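Local coordinates for glucose import ATP-binding protein GlcV (Sulfolobus solfataricus, PDB 1OXX) that hydrolyses ATP to energise glucose uptake, as the ATP-binding cassette subunit of the GlcSTUV transporter, at residues 311-316 and 330-335; 242-247 and 275-280; 102-107 and 119-124. The protein carries 1 engineered substitution. All coordinates share one frame; numbering follows the deposited sequence.

Contact 1. Residues 311-316 and 330-335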
ATOM      1  N   PHE A 311      -8.653 -12.016  20.614  1.00  7.41           N
ATOM      2  CA  PHE A 311      -9.388 -10.982  21.316  1.00  6.21           C
ATOM      3  C   PHE A 311      -8.692  -9.637  21.185  1.00 11.14           C
ATOM      4  O   PHE A 311      -7.515  -9.488  21.523  1.00 13.64           O
ATOM      5  CB  PHE A 311      -9.553 -11.345  22.774  1.00  5.19           C
ATOM      6  CG  PHE A 311     -10.365 -12.571  22.981  1.00  4.67           C
ATOM      7  CD1 PHE A 311      -9.762 -13.800  23.172  1.00  4.73           C
ATOM      8  CD2 PHE A 311     -11.744 -12.507  22.916  1.00  6.92           C
ATOM      9  CE1 PHE A 311     -10.533 -14.938  23.320  1.00 10.79           C
ATOM     10  CE2 PHE A 311     -12.519 -13.633  23.079  1.00  6.91           C
ATOM     11  CZ  PHE A 311     -11.907 -14.855  23.276  1.00  5.08           C
ATOM     12  N   ARG A 312      -9.441  -8.661  20.698  1.00  3.71           N
ATOM     13  CA  ARG A 312      -8.958  -7.294  20.585  1.00  5.95           C
ATOM     14  C   ARG A 312      -9.410  -6.580  21.840  1.00  5.62           C
ATOM     15  O   ARG A 312     -10.602  -6.291  22.017  1.00  6.00           O
ATOM     16  CB  ARG A 312      -9.532  -6.631  19.338  1.00  6.00           C
ATOM     17  CG  ARG A 312      -8.972  -5.258  18.976  1.00  8.83           C
ATOM     18  CD  ARG A 312      -9.702  -4.700  17.761  1.00  9.48           C
ATOM     19  NE  ARG A 312      -9.160  -3.486  17.161  1.00 10.89           N
ATOM     20  CZ  ARG A 312      -9.414  -2.266  17.587  1.00 15.03           C
ATOM     21  NH1 ARG A 312     -10.178  -2.080  18.653  1.00 11.87           N
ATOM     22  NH2 ARG A 312      -8.897  -1.230  16.944  1.00 13.14           N
ATOM     23  N   ILE A 313      -8.463  -6.345  22.738  1.00  3.83           N
ATOM     24  CA  ILE A 313      -8.754  -5.755  24.022  1.00  3.32           C
ATOM     25  C   ILE A 313      -8.410  -4.280  23.994  1.00  3.54           C
ATOM     26  O   ILE A 313      -7.259  -3.913  23.739  1.00  4.72           O
ATOM     27  CB  ILE A 313      -7.944  -6.452  25.150  1.00  3.58           C
ATOM     28  CG1 ILE A 313      -8.157  -7.959  25.123  1.00 10.42           C
ATOM     29  CG2 ILE A 313      -8.300  -5.859  26.488  1.00  5.71           C
ATOM     30  CD1 ILE A 313      -7.303  -8.696  26.097  1.00 12.17           C
ATOM     31  N   THR A 314      -9.392  -3.432  24.263  1.00  4.60           N
ATOM     32  CA  THR A 314      -9.188  -2.000  24.322  1.00  3.86           C
ATOM     33  C   THR A 314      -9.219  -1.565  25.774  1.00  5.84           C
ATOM     34  O   THR A 314     -10.161  -1.908  26.507  1.00  5.26           O
ATOM     35  CB  THR A 314     -10.298  -1.262  23.569  1.00  6.26           C
ATOM     36  OG1 THR A 314     -10.228  -1.564  22.166  1.00  7.65           O
ATOM     37  CG2 THR A 314     -10.083   0.240  23.681  1.00  7.62           C
ATOM     38  N   ILE A 315      -8.185  -0.846  26.192  1.00  6.51           N
ATOM     39  CA  ILE A 315      -8.121  -0.300  27.529  1.00  3.33           C
ATOM     40  C   ILE A 315      -8.065   1.202  27.434  1.00  7.69           C
ATOM     41  O   ILE A 315      -7.844   1.752  26.358  1.00  7.72           O
ATOM     42  CB  ILE A 315      -6.860  -0.798  28.275  1.00  4.03           C
ATOM     43  CG1 ILE A 315      -5.591  -0.266  27.626  1.00  8.40           C
ATOM     44  CG2 ILE A 315      -6.815  -2.303  28.315  1.00  8.90           C
ATOM     45  CD1 ILE A 315      -4.994   0.902  28.326  1.00 19.27           C
ATOM     46  N   THR A 316      -8.308   1.859  28.559  1.00  5.85           N
ATOM     47  CA  THR A 316      -7.961   3.261  28.703  1.00  6.20           C
ATOM     48  C   THR A 316      -7.194   3.361  29.999  1.00  9.02           C
ATOM     49  O   THR A 316      -7.330   2.512  30.875  1.00  8.18           O
ATOM     50  CB  THR A 316      -9.144   4.229  28.795  1.00  8.71           C
ATOM     51  OG1 THR A 316      -9.857   3.996  30.010  1.00  9.83           O
ATOM     52  CG2 THR A 316     -10.136   4.032  27.661  1.00  6.77           C
ATOM     53  N   HIS A 330      -6.305 -14.832  25.203  1.00 10.95           N
ATOM     54  CA  HIS A 330      -7.362 -14.927  26.216  1.00 11.19           C
ATOM     55  C   HIS A 330      -7.929 -13.549  26.508  1.00  6.38           C
ATOM     56  O   HIS A 330      -7.226 -12.528  26.422  1.00 10.05           O
ATOM     57  CB  HIS A 330      -6.832 -15.500  27.549  1.00 13.32           C
ATOM     58  CG  HIS A 330      -6.608 -16.985  27.562  1.00 14.31           C
ATOM     59  ND1 HIS A 330      -5.433 -17.563  27.129  1.00 37.64           N
ATOM     60  CD2 HIS A 330      -7.387 -18.004  27.998  1.00 11.14           C
ATOM     61  CE1 HIS A 330      -5.504 -18.876  27.282  1.00 23.11           C
ATOM     62  NE2 HIS A 330      -6.677 -19.169  27.813  1.00 12.20           N
ATOM     63  N   PRO A 331      -9.195 -13.505  26.904  1.00  4.99           N
ATOM     64  CA  PRO A 331      -9.811 -12.222  27.228  1.00  5.79           C
ATOM     65  C   PRO A 331      -9.440 -11.752  28.620  1.00  8.01           C
ATOM     66  O   PRO A 331      -8.990 -12.537  29.461  1.00  5.81           O
ATOM     67  CB  PRO A 331     -11.322 -12.524  27.175  1.00  8.27           C
ATOM     68  CG  PRO A 331     -11.451 -13.987  27.283  1.00 11.10           C
ATOM     69  CD  PRO A 331     -10.107 -14.633  27.101  1.00  5.95           C
ATOM     70  N   ILE A 332      -9.564 -10.446  28.823  1.00  6.41           N
ATOM     71  CA  ILE A 332      -9.579  -9.845  30.145  1.00  7.93           C
ATOM     72  C   ILE A 332     -10.837  -9.026  30.095  1.00  6.48           C
ATOM     73  O   ILE A 332     -10.966  -8.113  29.307  1.00  7.01           O
ATOM     74  CB  ILE A 332      -8.388  -8.968  30.457  1.00  8.23           C
ATOM     75  CG1 ILE A 332      -7.087  -9.740  30.276  1.00 12.52           C
ATOM     76  CG2 ILE A 332      -8.507  -8.444  31.876  1.00  8.02           C
ATOM     77  CD1 ILE A 332      -5.849  -8.879  30.434  1.00 14.41           C
ATOM     78  N   HIS A 333     -11.784  -9.366  30.936  1.00  4.62           N
ATOM     79  CA  HIS A 333     -13.120  -8.807  30.795  1.00  4.51           C
ATOM     80  C   HIS A 333     -13.246  -7.321  31.098  1.00  4.95           C
ATOM     81  O   HIS A 333     -12.432  -6.730  31.793  1.00  5.52           O
ATOM     82  CB  HIS A 333     -14.147  -9.672  31.542  1.00  4.09           C
ATOM     83  CG  HIS A 333     -14.157  -9.510  33.034  1.00  3.55           C
ATOM     84  ND1 HIS A 333     -13.403 -10.299  33.878  1.00 14.78           N
ATOM     85  CD2 HIS A 333     -14.901  -8.713  33.835  1.00 10.37           C
ATOM     86  CE1 HIS A 333     -13.657  -9.970  35.133  1.00 10.45           C
ATOM     87  NE2 HIS A 333     -14.563  -9.014  35.135  1.00  9.87           N
ATOM     88  N   SER A 334     -14.291  -6.730  30.533  1.00  7.25           N
ATOM     89  CA  SER A 334     -14.546  -5.301  30.654  1.00  7.02           C
ATOM     90  C   SER A 334     -14.633  -4.870  32.106  1.00  8.09           C
ATOM     91  O   SER A 334     -15.259  -5.536  32.934  1.00  8.98           O
ATOM     92  CB  SER A 334     -15.837  -4.954  29.916  1.00 12.77           C
ATOM     93  OG  SER A 334     -16.115  -3.565  29.973  1.00 24.71           O
ATOM     94  N   GLY A 335     -13.982  -3.755  32.419  1.00  5.77           N
ATOM     95  CA  GLY A 335     -13.996  -3.224  33.766  1.00  6.54           C
ATOM     96  C   GLY A 335     -12.809  -3.661  34.612  1.00  6.42           C
ATOM     97  O   GLY A 335     -12.555  -3.105  35.686  1.00 11.87           O
TER
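F311 and P331 mark the closest approach of the two backbones, their CA atoms 6.1 Å apart, where the extended strand segment 311-316 passes the irregular loop 330-335. No hydrogen bond joins the two segments, so side chains carry the contact. The pyrrolidine of P331 sits over one face of the F311 ring: its CG lies 4.2 Å from the ring centroid and only 13° off the normal, a CH-pi contact displaced toward the rim. P331 CD meets CE1 of the same ring at 3.8 Å. With CG anti to the carbonyl carbon (chi1 -64°), the F311 ring is carried to P331. Two residues on, I313 points the same way and uses only the tip of its longer branch: CD1 rests 3.8 Å from the carbonyl O of H330 and 4.3 Å from CG1 of I332. Both loop residues flanking P331 thus touch a single methyl. The pair belongs to the C-terminal domain, where strand 310-317 runs between strands 294-307 and 324-328 of an antiparallel sheet; I313 and I332 both also reach L283 of strand 281-284, while the loop leads on to strand 337-342.

Contact 2. Residues 242-247 and 275-280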
ATOM      1  N   GLY A 242       0.444   0.677   8.961  1.00  6.21           N
ATOM      2  CA  GLY A 242      -0.023  -0.392   9.832  1.00  7.44           C
ATOM      3  C   GLY A 242      -0.817   0.116  11.017  1.00  6.86           C
ATOM      4  O   GLY A 242      -0.812   1.313  11.310  1.00  6.67           O
ATOM      5  N   GLU A 243      -1.468  -0.800  11.722  1.00  8.16           N
ATOM      6  CA  GLU A 243      -2.234  -0.439  12.905  1.00  9.06           C
ATOM      7  C   GLU A 243      -1.353   0.175  13.965  1.00  3.94           C
ATOM      8  O   GLU A 243      -0.224  -0.267  14.206  1.00  6.79           O
ATOM      9  CB  GLU A 243      -2.931  -1.666  13.505  1.00  9.72           C
ATOM     10  CG  GLU A 243      -3.983  -2.264  12.600  1.00 12.15           C
ATOM     11  CD  GLU A 243      -4.958  -3.154  13.343  1.00 17.15           C
ATOM     12  OE1 GLU A 243      -4.512  -3.884  14.248  1.00 16.21           O
ATOM     13  OE2 GLU A 243      -6.164  -3.117  13.014  1.00 25.12           O
ATOM     14  N   ILE A 244      -1.884   1.206  14.601  1.00  5.88           N
ATOM     15  CA  ILE A 244      -1.176   1.849  15.692  1.00  6.90           C
ATOM     16  C   ILE A 244      -2.150   2.576  16.613  1.00  6.82           C
ATOM     17  O   ILE A 244      -3.180   3.093  16.167  1.00  7.43           O
ATOM     18  CB  ILE A 244      -0.100   2.837  15.155  1.00  5.89           C
ATOM     19  CG1 ILE A 244       0.845   3.248  16.282  1.00  5.80           C
ATOM     20  CG2 ILE A 244      -0.751   4.046  14.515  1.00  6.00           C
ATOM     21  CD1 ILE A 244       2.165   3.844  15.808  1.00  5.04           C
ATOM     22  N   ASN A 245      -1.829   2.565  17.906  1.00  4.10           N
ATOM     23  CA  ASN A 245      -2.512   3.365  18.892  1.00  6.03           C
ATOM     24  C   ASN A 245      -1.891   4.756  18.936  1.00  6.05           C
ATOM     25  O   ASN A 245      -0.670   4.894  19.036  1.00  6.53           O
ATOM     26  CB  ASN A 245      -2.362   2.722  20.268  1.00  5.26           C
ATOM     27  CG  ASN A 245      -3.034   1.381  20.348  1.00  6.28           C
ATOM     28  OD1 ASN A 245      -4.261   1.306  20.388  1.00  8.30           O
ATOM     29  ND2 ASN A 245      -2.242   0.307  20.388  1.00  5.12           N
ATOM     30  N   GLU A 246      -2.736   5.774  18.876  1.00  7.06           N
ATOM     31  CA  GLU A 246      -2.302   7.170  18.949  1.00  5.99           C
ATOM     32  C   GLU A 246      -2.854   7.781  20.223  1.00  8.89           C
ATOM     33  O   GLU A 246      -4.078   7.796  20.427  1.00  9.84           O
ATOM     34  CB  GLU A 246      -2.831   7.952  17.746  1.00  9.40           C
ATOM     35  CG  GLU A 246      -2.540   7.322  16.399  1.00 18.70           C
ATOM     36  CD  GLU A 246      -3.159   8.077  15.237  1.00 30.60           C
ATOM     37  OE1 GLU A 246      -3.527   9.274  15.396  1.00 15.82           O
ATOM     38  OE2 GLU A 246      -3.264   7.463  14.152  1.00 21.70           O
ATOM     39  N   LEU A 247      -1.957   8.272  21.076  1.00  7.94           N
ATOM     40  CA  LEU A 247      -2.364   8.865  22.354  1.00  7.55           C
ATOM     41  C   LEU A 247      -1.693  10.199  22.508  1.00 10.70           C
ATOM     42  O   LEU A 247      -0.575  10.378  22.045  1.00 14.80           O
ATOM     43  CB  LEU A 247      -1.911   8.016  23.537  1.00 11.63           C
ATOM     44  CG  LEU A 247      -2.423   6.594  23.664  1.00 16.15           C
ATOM     45  CD1 LEU A 247      -1.469   5.718  22.915  1.00 16.11           C
ATOM     46  CD2 LEU A 247      -2.507   6.187  25.123  1.00 14.67           C
ATOM     47  N   GLY A 275       2.840   6.994  19.754  1.00  5.47           N
ATOM     48  CA  GLY A 275       2.416   5.929  18.875  1.00  5.87           C
ATOM     49  C   GLY A 275       2.936   4.613  19.408  1.00  5.95           C
ATOM     50  O   GLY A 275       4.138   4.460  19.637  1.00  7.51           O
ATOM     51  N   ILE A 276       2.031   3.665  19.641  1.00  5.06           N
ATOM     52  CA  ILE A 276       2.438   2.326  20.084  1.00  5.22           C
ATOM     53  C   ILE A 276       1.572   1.299  19.359  1.00  4.72           C
ATOM     54  O   ILE A 276       0.337   1.304  19.440  1.00  5.46           O
ATOM     55  CB  ILE A 276       2.416   2.181  21.651  1.00  5.75           C
ATOM     56  CG1 ILE A 276       3.085   0.869  22.097  1.00  5.92           C
ATOM     57  CG2 ILE A 276       1.018   2.314  22.233  1.00  7.54           C
ATOM     58  CD1 ILE A 276       4.619   0.904  22.065  1.00  7.95           C
ATOM     59  N   ARG A 277       2.227   0.450  18.579  1.00  3.54           N
ATOM     60  CA  ARG A 277       1.495  -0.548  17.814  1.00  3.60           C
ATOM     61  C   ARG A 277       0.944  -1.645  18.730  1.00  5.16           C
ATOM     62  O   ARG A 277       1.520  -1.944  19.783  1.00  5.07           O
ATOM     63  CB  ARG A 277       2.386  -1.118  16.720  1.00  4.59           C
ATOM     64  CG  ARG A 277       2.803  -0.097  15.683  1.00  4.93           C
ATOM     65  CD  ARG A 277       3.329  -0.740  14.385  1.00  4.71           C
ATOM     66  NE  ARG A 277       3.931   0.266  13.524  1.00  4.06           N
ATOM     67  CZ  ARG A 277       3.257   1.100  12.741  1.00  3.90           C
ATOM     68  NH1 ARG A 277       1.932   1.026  12.642  1.00  5.14           N
ATOM     69  NH2 ARG A 277       3.917   1.987  12.004  1.00  5.14           N
ATOM     70  N   PRO A 278      -0.174  -2.262  18.351  1.00  5.10           N
ATOM     71  CA  PRO A 278      -0.799  -3.285  19.214  1.00  4.71           C
ATOM     72  C   PRO A 278       0.120  -4.446  19.569  1.00  5.31           C
ATOM     73  O   PRO A 278       0.018  -4.970  20.665  1.00  6.17           O
ATOM     74  CB  PRO A 278      -2.005  -3.736  18.407  1.00  5.32           C
ATOM     75  CG  PRO A 278      -1.677  -3.352  17.020  1.00  7.91           C
ATOM     76  CD  PRO A 278      -0.960  -2.038  17.128  1.00  5.86           C
ATOM     77  N   GLU A 279       1.011  -4.861  18.672  1.00  3.65           N
ATOM     78  CA  GLU A 279       1.925  -5.947  18.977  1.00  3.08           C
ATOM     79  C   GLU A 279       2.968  -5.558  20.020  1.00  5.13           C
ATOM     80  O   GLU A 279       3.642  -6.420  20.565  1.00  5.62           O
ATOM     81  CB  GLU A 279       2.620  -6.437  17.715  1.00  7.11           C
ATOM     82  CG  GLU A 279       3.556  -5.420  17.067  1.00  7.35           C
ATOM     83  CD  GLU A 279       2.926  -4.627  15.937  1.00  6.83           C
ATOM     84  OE1 GLU A 279       1.694  -4.443  15.940  1.00  6.98           O
ATOM     85  OE2 GLU A 279       3.694  -4.158  15.044  1.00  8.84           O
ATOM     86  N   ASP A 280       3.071  -4.264  20.293  1.00  3.71           N
ATOM     87  CA  ASP A 280       4.062  -3.744  21.230  1.00  5.18           C
ATOM     88  C   ASP A 280       3.460  -3.381  22.569  1.00  4.64           C
ATOM     89  O   ASP A 280       4.057  -2.622  23.339  1.00  5.41           O
ATOM     90  CB  ASP A 280       4.795  -2.558  20.618  1.00  4.68           C
ATOM     91  CG  ASP A 280       5.534  -2.937  19.356  1.00  5.56           C
ATOM     92  OD1 ASP A 280       6.124  -4.050  19.316  1.00  7.05           O
ATOM     93  OD2 ASP A 280       5.530  -2.169  18.370  1.00  7.10           O
TER
HETATM   94  O   HOH W   1       0.081  -3.373  14.000  1.00 19.32           O
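An antiparallel beta bridge between N245 and I276 joins the start of strand 245-252 to the end of strand 271-276 in a sheet of the C-terminal region, and R277, N245 and I244 bury the most surface around it. N245 and I276 form a hydrogen-bonded pair, N245 N to I276 O and I276 N to N245 O. The N245 side chain adds a third bond: CG stands beside the backbone N (chi1 -65°), which brings ND2 to I276 O at 2.9 Å. This oxygen is therefore gripped twice, N245 N and ND2 arriving from opposite faces of its carbonyl plane, while OD1 of the amide takes the backbone N-H of F325, which fixes its rotation.

Beyond the strand end, the extended chain of R277 runs alongside the loop that follows helix 235-241. NH1 donates to E243 O at 3.0 Å, with that oxygen close to the guanidinium plane but the nitrogen above the plane of the carbonyl; its bond to G242 O is weak. NH1 also bonds A238 O, while NH2 goes to Y229 O, and Y229 makes a cation-pi contact with R277. I244 CD1 covers one guanidinium face, about 4.2 Å above its centre. With an alanine here in place of R277, the carbonyls of E243, A238 and Y229 are likely to lose a charged donor and a gap to open beside I244 CD1. The ring of P278 packs against CB of E243, the two side chains crossing at about a right angle, and E243 OE1 is held by Y327. G275 suits the tight fit at I244: a beta carbon there would clash with I244 CD1, which already stands 3.7 Å from G275 CA.

Contact 3. Residues 102-107 and 119-124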
ATOM      1  N   ASN A 102     -10.084 -11.252 -24.890  1.00  3.55           N
ATOM      2  CA  ASN A 102      -9.654 -10.206 -23.976  1.00  5.35           C
ATOM      3  C   ASN A 102      -8.133 -10.072 -23.978  1.00  4.14           C
ATOM      4  O   ASN A 102      -7.601  -8.966 -23.963  1.00  5.88           O
ATOM      5  CB  ASN A 102     -10.136 -10.499 -22.555  1.00  3.73           C
ATOM      6  CG  ASN A 102     -11.437  -9.817 -22.238  1.00  7.73           C
ATOM      7  OD1 ASN A 102     -11.464  -8.607 -21.959  1.00 12.15           O
ATOM      8  ND2 ASN A 102     -12.535 -10.570 -22.282  1.00  4.38           N
ATOM      9  N   ILE A 103      -7.430 -11.199 -23.975  1.00  5.10           N
ATOM     10  CA  ILE A 103      -5.976 -11.188 -23.949  1.00  3.93           C
ATOM     11  C   ILE A 103      -5.394 -10.746 -25.295  1.00  7.36           C
ATOM     12  O   ILE A 103      -4.359 -10.072 -25.343  1.00  7.84           O
ATOM     13  CB  ILE A 103      -5.446 -12.555 -23.521  1.00  5.86           C
ATOM     14  CG1 ILE A 103      -5.948 -12.911 -22.115  1.00  6.05           C
ATOM     15  CG2 ILE A 103      -3.916 -12.584 -23.569  1.00  4.99           C
ATOM     16  CD1 ILE A 103      -5.694 -14.391 -21.719  1.00  7.52           C
ATOM     17  N   ALA A 104      -6.072 -11.084 -26.382  1.00  5.25           N
ATOM     18  CA  ALA A 104      -5.607 -10.729 -27.716  1.00  5.02           C
ATOM     19  C   ALA A 104      -5.835  -9.267 -28.057  1.00  6.11           C
ATOM     20  O   ALA A 104      -5.173  -8.712 -28.942  1.00  8.69           O
ATOM     21  CB  ALA A 104      -6.304 -11.570 -28.731  1.00  7.07           C
ATOM     22  N   PHE A 105      -6.788  -8.639 -27.390  1.00  7.54           N
ATOM     23  CA  PHE A 105      -7.183  -7.282 -27.735  1.00  8.80           C
ATOM     24  C   PHE A 105      -6.022  -6.294 -27.911  1.00  6.14           C
ATOM     25  O   PHE A 105      -5.995  -5.564 -28.896  1.00  9.71           O
ATOM     26  CB  PHE A 105      -8.192  -6.752 -26.710  1.00 11.43           C
ATOM     27  CG  PHE A 105      -8.867  -5.481 -27.141  1.00 19.16           C
ATOM     28  CD1 PHE A 105      -9.836  -5.501 -28.127  1.00 21.38           C
ATOM     29  CD2 PHE A 105      -8.513  -4.279 -26.579  1.00 21.61           C
ATOM     30  CE1 PHE A 105     -10.454  -4.331 -28.533  1.00 31.86           C
ATOM     31  CE2 PHE A 105      -9.128  -3.106 -26.979  1.00 23.96           C
ATOM     32  CZ  PHE A 105     -10.099  -3.139 -27.957  1.00 26.81           C
ATOM     33  N   PRO A 106      -5.069  -6.252 -26.985  1.00  6.07           N
ATOM     34  CA  PRO A 106      -3.970  -5.289 -27.122  1.00  8.16           C
ATOM     35  C   PRO A 106      -3.101  -5.531 -28.346  1.00  7.43           C
ATOM     36  O   PRO A 106      -2.339  -4.642 -28.721  1.00 10.61           O
ATOM     37  CB  PRO A 106      -3.158  -5.502 -25.842  1.00 10.30           C
ATOM     38  CG  PRO A 106      -4.142  -6.099 -24.861  1.00  9.11           C
ATOM     39  CD  PRO A 106      -4.986  -7.010 -25.726  1.00  6.82           C
ATOM     40  N   LEU A 107      -3.203  -6.703 -28.957  1.00  8.43           N
ATOM     41  CA  LEU A 107      -2.362  -7.043 -30.104  1.00  6.50           C
ATOM     42  C   LEU A 107      -2.978  -6.676 -31.449  1.00 13.37           C
ATOM     43  O   LEU A 107      -2.349  -6.870 -32.486  1.00 12.60           O
ATOM     44  CB  LEU A 107      -2.078  -8.537 -30.112  1.00  8.28           C
ATOM     45  CG  LEU A 107      -1.396  -9.130 -28.872  1.00  6.19           C
ATOM     46  CD1 LEU A 107      -1.114 -10.608 -29.052  1.00  8.19           C
ATOM     47  CD2 LEU A 107      -0.118  -8.382 -28.597  1.00  7.35           C
ATOM     48  N   LYS A 119      -0.395 -17.655 -31.019  1.00  7.10           N
ATOM     49  CA  LYS A 119       0.740 -18.236 -30.330  1.00  8.74           C
ATOM     50  C   LYS A 119       1.105 -17.426 -29.091  1.00  7.50           C
ATOM     51  O   LYS A 119       1.381 -17.978 -28.020  1.00  8.99           O
ATOM     52  CB  LYS A 119       1.917 -18.396 -31.301  1.00 10.63           C
ATOM     53  CG  LYS A 119       1.667 -19.492 -32.328  1.00 19.74           C
ATOM     54  CD  LYS A 119       2.819 -19.654 -33.309  1.00 27.44           C
ATOM     55  CE  LYS A 119       2.472 -20.651 -34.414  1.00 23.44           C
ATOM     56  NZ  LYS A 119       3.601 -20.795 -35.372  1.00 27.84           N
ATOM     57  N   ARG A 120       1.050 -16.109 -29.204  1.00  5.27           N
ATOM     58  CA  ARG A 120       1.413 -15.261 -28.078  1.00  4.61           C
ATOM     59  C   ARG A 120       0.394 -15.359 -26.947  1.00  5.41           C
ATOM     60  O   ARG A 120       0.746 -15.497 -25.769  1.00  7.01           O
ATOM     61  CB  ARG A 120       1.566 -13.805 -28.514  1.00  7.54           C
ATOM     62  CG  ARG A 120       1.914 -12.858 -27.384  1.00  8.21           C
ATOM     63  CD  ARG A 120       3.197 -13.222 -26.660  1.00  8.14           C
ATOM     64  NE  ARG A 120       3.462 -12.292 -25.575  1.00  8.53           N
ATOM     65  CZ  ARG A 120       4.279 -12.524 -24.550  1.00 11.26           C
ATOM     66  NH1 ARG A 120       4.943 -13.669 -24.459  1.00 13.50           N
ATOM     67  NH2 ARG A 120       4.426 -11.595 -23.609  1.00 12.71           N
ATOM     68  N   VAL A 121      -0.880 -15.279 -27.300  1.00  6.14           N
ATOM     69  CA  VAL A 121      -1.921 -15.393 -26.302  1.00  5.01           C
ATOM     70  C   VAL A 121      -1.846 -16.752 -25.603  1.00  6.37           C
ATOM     71  O   VAL A 121      -1.931 -16.833 -24.381  1.00  6.28           O
ATOM     72  CB  VAL A 121      -3.306 -15.214 -26.938  1.00  4.76           C
ATOM     73  CG1 VAL A 121      -4.425 -15.565 -25.933  1.00  5.55           C
ATOM     74  CG2 VAL A 121      -3.440 -13.782 -27.461  1.00  6.45           C
ATOM     75  N   GLU A 122      -1.684 -17.822 -26.373  1.00  6.49           N
ATOM     76  CA  GLU A 122      -1.602 -19.156 -25.770  1.00  6.08           C
ATOM     77  C   GLU A 122      -0.396 -19.311 -24.862  1.00  8.28           C
ATOM     78  O   GLU A 122      -0.490 -19.964 -23.820  1.00  8.21           O
ATOM     79  CB  GLU A 122      -1.645 -20.252 -26.822  1.00  7.05           C
ATOM     80  CG  GLU A 122      -3.037 -20.416 -27.399  1.00  9.59           C
ATOM     81  CD  GLU A 122      -3.197 -21.682 -28.211  1.00 15.63           C
ATOM     82  OE1 GLU A 122      -3.864 -21.621 -29.257  1.00 17.74           O
ATOM     83  OE2 GLU A 122      -2.672 -22.745 -27.775  1.00 17.21           O
ATOM     84  N   GLU A 123       0.727 -18.711 -25.256  1.00  5.47           N
ATOM     85  CA  GLU A 123       1.959 -18.807 -24.484  1.00  6.89           C
ATOM     86  C   GLU A 123       1.769 -18.145 -23.120  1.00  6.18           C
ATOM     87  O   GLU A 123       2.100 -18.717 -22.057  1.00  7.96           O
ATOM     88  CB  GLU A 123       3.097 -18.151 -25.278  1.00 10.55           C
ATOM     89  CG  GLU A 123       4.391 -17.888 -24.543  1.00 20.88           C
ATOM     90  CD  GLU A 123       5.407 -17.190 -25.437  1.00 25.29           C
ATOM     91  OE1 GLU A 123       5.064 -16.149 -26.050  1.00 19.83           O
ATOM     92  OE2 GLU A 123       6.545 -17.689 -25.543  1.00 43.06           O
ATOM     93  N   VAL A 124       1.225 -16.938 -23.125  1.00  6.00           N
ATOM     94  CA  VAL A 124       1.010 -16.223 -21.890  1.00  6.69           C
ATOM     95  C   VAL A 124      -0.047 -16.936 -21.042  1.00  7.53           C
ATOM     96  O   VAL A 124       0.068 -17.039 -19.836  1.00  7.49           O
ATOM     97  CB  VAL A 124       0.607 -14.765 -22.177  1.00  8.65           C
ATOM     98  CG1 VAL A 124       0.313 -14.030 -20.912  1.00 10.31           C
ATOM     99  CG2 VAL A 124       1.716 -14.084 -22.968  1.00 12.69           C
TER
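V121 presents both its methyls to I103 and A104 of helix 99-104, CG1 chiefly to I103 and CG2 chiefly to A104. CG1, anti to the backbone N (chi1 171°), meets CG2 of I103 at 3.8 Å, while CG2, anti to the carbonyl carbon, sits 3.8 Å from CB of A104 and equally near its CA. The small side chain of A104 lets the valine come this close to the backbone, and the CA atoms of A104 and V121 are 6.1 Å apart. I103 offers its short branch: CG2 faces V121, whereas the residue as a whole also packs on V149 and A152 of helix 143-155. Farther along, in the 3-10 segment 105-107, L107 brings CD1 to within 4.2 Å of V121 CG2 and 4.1 Å of R120 CG, crossing the arginine chain at about a right angle.

R120 touches L107 only through its aliphatic part. Bent at chi2 (58°), the chain turns its guanidinium away along its own helix, where V124 CG2 lies over one face and NH1 forms a salt bridge of 2.9 Å with E123 OE1, approaching from above the carboxylate plane. NE bonds V156 O, just after helix 143-155, so the charge is tied to a third element. No hydrogen bond crosses between the segments. Such apolar helix-to-helix packing, beside helix 143-155, is consistent with the helical subdomain of an ABC-ATPase.

Contacts 1 and 2 lie on one side of the chain's centre, their own centres about 16 Å apart and their nearest atoms about 5 Å apart. Contact 3 is on the opposite side, its centre about 47 Å from that of contact 2. Contacts 2 and 3 are buried, contact 1 is at the surface. Strand 324-328 links the first two, pairing with 311-316 and packing on E243, N245 and P278. Contact 2 combines backbone and side-chain hydrogen bonds between strand ends with apolar packing, whereas contacts 1 and 3 depend on apolar packing, through aromatic-proline and isoleucine contacts in the former and between helical segments in the latter.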